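Local coordinates for protein glutathione-specific gamma-glutamylcyclotransferase (Saccharomyces cerevisiae S288c, PDB 5HWI) that cleaves glutathione specifically into 5-oxo-L-proline and the dipeptide Cys-Gly, allowing the cell to use glutathione, at residues G7-G12 with V96-P101. The protein carries 4 engineered substitutions. Sequence-based numbering, arbitrary orientation.
Sequences GIWVLG and VYYIPP
V10 O is gripped by Y97 N at 2.8 Å and touched by the CA-H of V96, with V96 CA 3.3 Å from V10 O. V10 N returns a bond to Y97 O. I8 and I99 exchange a second such pair, I99 N lying 2.8 Å from I8 O. This is the pattern of an antiparallel pair, strand 8-12 beside the end of strand 91-99, with I8-I99 and V10-Y97 as hydrogen-bonded pairs. The non-hydrogen-bonded pairs W9-Y98 and L11-V96 alternate with them.

On the face of W9 and Y98, the indole leans across the partner strand. Y98 CB sits over its six-membered ring, 3.6 Å from the centroid, in a CH-pi contact. Y98 CG is anti to the backbone N (chi1 -176°), and the phenol ring runs on toward G7. Y98 CD1 lies over the same indole, 3.3 Å from W9 CE2, with the rings oblique at 50°. V96 CG2 meets W9 CE3, while V96 CG1 meets L11 CD1 at 3.6 Å.

On the other face, I8 CG1 packs on I99 CB. I8, V10 and I99 touch helix 101-114. The Y97 hydroxyl is hydrogen-bonded to L16 O and R27 NE.

V10, L11 and G12 belong to the substrate site inferred by similarity. The bonds at I8 and V10 hold strand 8-12 to strand 91-99, while W9 and L11 bond to S159 on the other side. They thus set the place of V10 in the strand that leads into the probable substrate site.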
loop_
_atom_site.group_PDB
_atom_site.type_symbol
_atom_site.label_atom_id
_atom_site.label_comp_id
_atom_site.label_asym_id
_atom_site.label_seq_id
_atom_site.Cartn_x
_atom_site.Cartn_y
_atom_site.Cartn_z
ATOM N N GLY A 7 -7.778 20.616 4.948
ATOM C CA GLY A 7 -6.900 19.555 5.356
ATOM C C GLY A 7 -6.897 18.519 4.252
ATOM O O GLY A 7 -7.664 18.617 3.285
ATOM N N ILE A 8 -6.042 17.496 4.411
ATOM C CA ILE A 8 -5.930 16.442 3.414
ATOM C C ILE A 8 -5.992 15.108 4.120
ATOM O O ILE A 8 -5.454 14.954 5.221
ATOM C CB ILE A 8 -4.636 16.557 2.578
ATOM C CG1 ILE A 8 -3.406 16.669 3.497
ATOM C CG2 ILE A 8 -4.720 17.749 1.610
ATOM C CD1 ILE A 8 -2.022 16.702 2.772
ATOM N N TRP A 9 -6.656 14.137 3.489
ATOM C CA TRP A 9 -6.564 12.748 3.920
ATOM C C TRP A 9 -5.617 12.042 2.950
ATOM O O TRP A 9 -5.757 12.186 1.717
ATOM C CB TRP A 9 -7.923 12.030 3.908
ATOM C CG TRP A 9 -8.889 12.502 4.990
ATOM C CD1 TRP A 9 -9.877 13.477 4.876
ATOM C CD2 TRP A 9 -8.969 12.000 6.325
ATOM N NE1 TRP A 9 -10.522 13.620 6.078
ATOM C CE2 TRP A 9 -10.008 12.711 6.980
ATOM C CE3 TRP A 9 -8.250 11.015 7.032
ATOM C CZ2 TRP A 9 -10.315 12.491 8.340
ATOM C CZ3 TRP A 9 -8.580 10.733 8.317
ATOM C CH2 TRP A 9 -9.591 11.487 9.001
ATOM N N VAL A 10 -4.607 11.401 3.518
ATOM C CA VAL A 10 -3.563 10.688 2.762
ATOM C C VAL A 10 -3.619 9.225 3.165
ATOM O O VAL A 10 -3.512 8.894 4.354
ATOM C CB VAL A 10 -2.160 11.289 3.045
ATOM C CG1 VAL A 10 -1.089 10.534 2.197
ATOM C CG2 VAL A 10 -2.099 12.796 2.720
ATOM N N LEU A 11 -3.715 8.345 2.171
ATOM C CA LEU A 11 -3.753 6.901 2.400
ATOM C C LEU A 11 -2.325 6.369 2.312
ATOM O O LEU A 11 -1.614 6.690 1.349
ATOM C CB LEU A 11 -4.579 6.257 1.275
ATOM C CG LEU A 11 -4.632 4.737 1.264
ATOM C CD1 LEU A 11 -5.270 4.228 2.550
ATOM C CD2 LEU A 11 -5.398 4.280 -0.034
ATOM N N GLY A 12 -1.916 5.581 3.288
ATOM C CA GLY A 12 -0.630 4.854 3.217
ATOM C C GLY A 12 -0.902 3.368 3.112
ATOM O O GLY A 12 -1.754 2.824 3.831
ATOM N N VAL A 96 -5.317 5.666 6.792
ATOM C CA VAL A 96 -5.461 7.009 6.280
ATOM C C VAL A 96 -5.046 7.985 7.380
ATOM O O VAL A 96 -5.372 7.799 8.568
ATOM C CB VAL A 96 -6.892 7.322 5.756
ATOM C CG1 VAL A 96 -7.157 6.505 4.572
ATOM C CG2 VAL A 96 -7.921 7.073 6.823
ATOM N N TYR A 97 -4.321 9.028 6.984
ATOM C CA TYR A 97 -3.876 10.094 7.876
ATOM C C TYR A 97 -4.630 11.383 7.547
ATOM O O TYR A 97 -4.834 11.683 6.364
ATOM C CB TYR A 97 -2.381 10.379 7.682
ATOM C CG TYR A 97 -1.503 9.218 8.057
ATOM C CD1 TYR A 97 -1.050 9.102 9.335
ATOM C CD2 TYR A 97 -1.129 8.244 7.107
ATOM C CE1 TYR A 97 -0.210 8.052 9.720
ATOM C CE2 TYR A 97 -0.319 7.149 7.483
ATOM C CZ TYR A 97 0.131 7.080 8.775
ATOM O OH TYR A 97 0.919 6.036 9.212
ATOM N N TYR A 98 -5.016 12.159 8.573
ATOM C CA TYR A 98 -5.526 13.492 8.325
ATOM C C TYR A 98 -4.435 14.488 8.653
ATOM O O TYR A 98 -3.881 14.461 9.759
ATOM C CB TYR A 98 -6.776 13.796 9.166
ATOM C CG TYR A 98 -7.371 15.137 8.842
ATOM C CD1 TYR A 98 -8.054 15.348 7.615
ATOM C CD2 TYR A 98 -7.291 16.204 9.751
ATOM C CE1 TYR A 98 -8.641 16.576 7.332
ATOM C CE2 TYR A 98 -7.870 17.445 9.467
ATOM C CZ TYR A 98 -8.533 17.627 8.270
ATOM O OH TYR A 98 -9.058 18.864 8.034
ATOM N N ILE A 99 -4.122 15.350 7.697
ATOM C CA ILE A 99 -3.233 16.492 7.909
ATOM C C ILE A 99 -4.101 17.745 7.952
ATOM O O ILE A 99 -4.764 18.065 6.953
ATOM C CB ILE A 99 -2.171 16.627 6.805
ATOM C CG1 ILE A 99 -1.693 15.244 6.318
ATOM C CG2 ILE A 99 -1.008 17.535 7.308
ATOM C CD1 ILE A 99 -0.961 14.485 7.423
ATOM N N PRO A 100 -4.115 18.482 9.050
ATOM C CA PRO A 100 -4.976 19.672 9.145
ATOM C C PRO A 100 -4.543 20.785 8.207
ATOM O O PRO A 100 -3.396 20.827 7.743
ATOM C CB PRO A 100 -4.825 20.094 10.613
ATOM C CG PRO A 100 -3.524 19.425 11.074
ATOM C CD PRO A 100 -3.438 18.144 10.315
ATOM N N PRO A 101 -5.451 21.712 7.901
ATOM C CA PRO A 101 -5.123 22.801 6.950
ATOM C C PRO A 101 -3.806 23.534 7.205
ATOM O O PRO A 101 -3.128 23.899 6.246
ATOM C CB PRO A 101 -6.303 23.777 7.134
ATOM C CG PRO A 101 -7.386 22.957 7.652
ATOM C CD PRO A 101 -6.804 21.879 8.482
#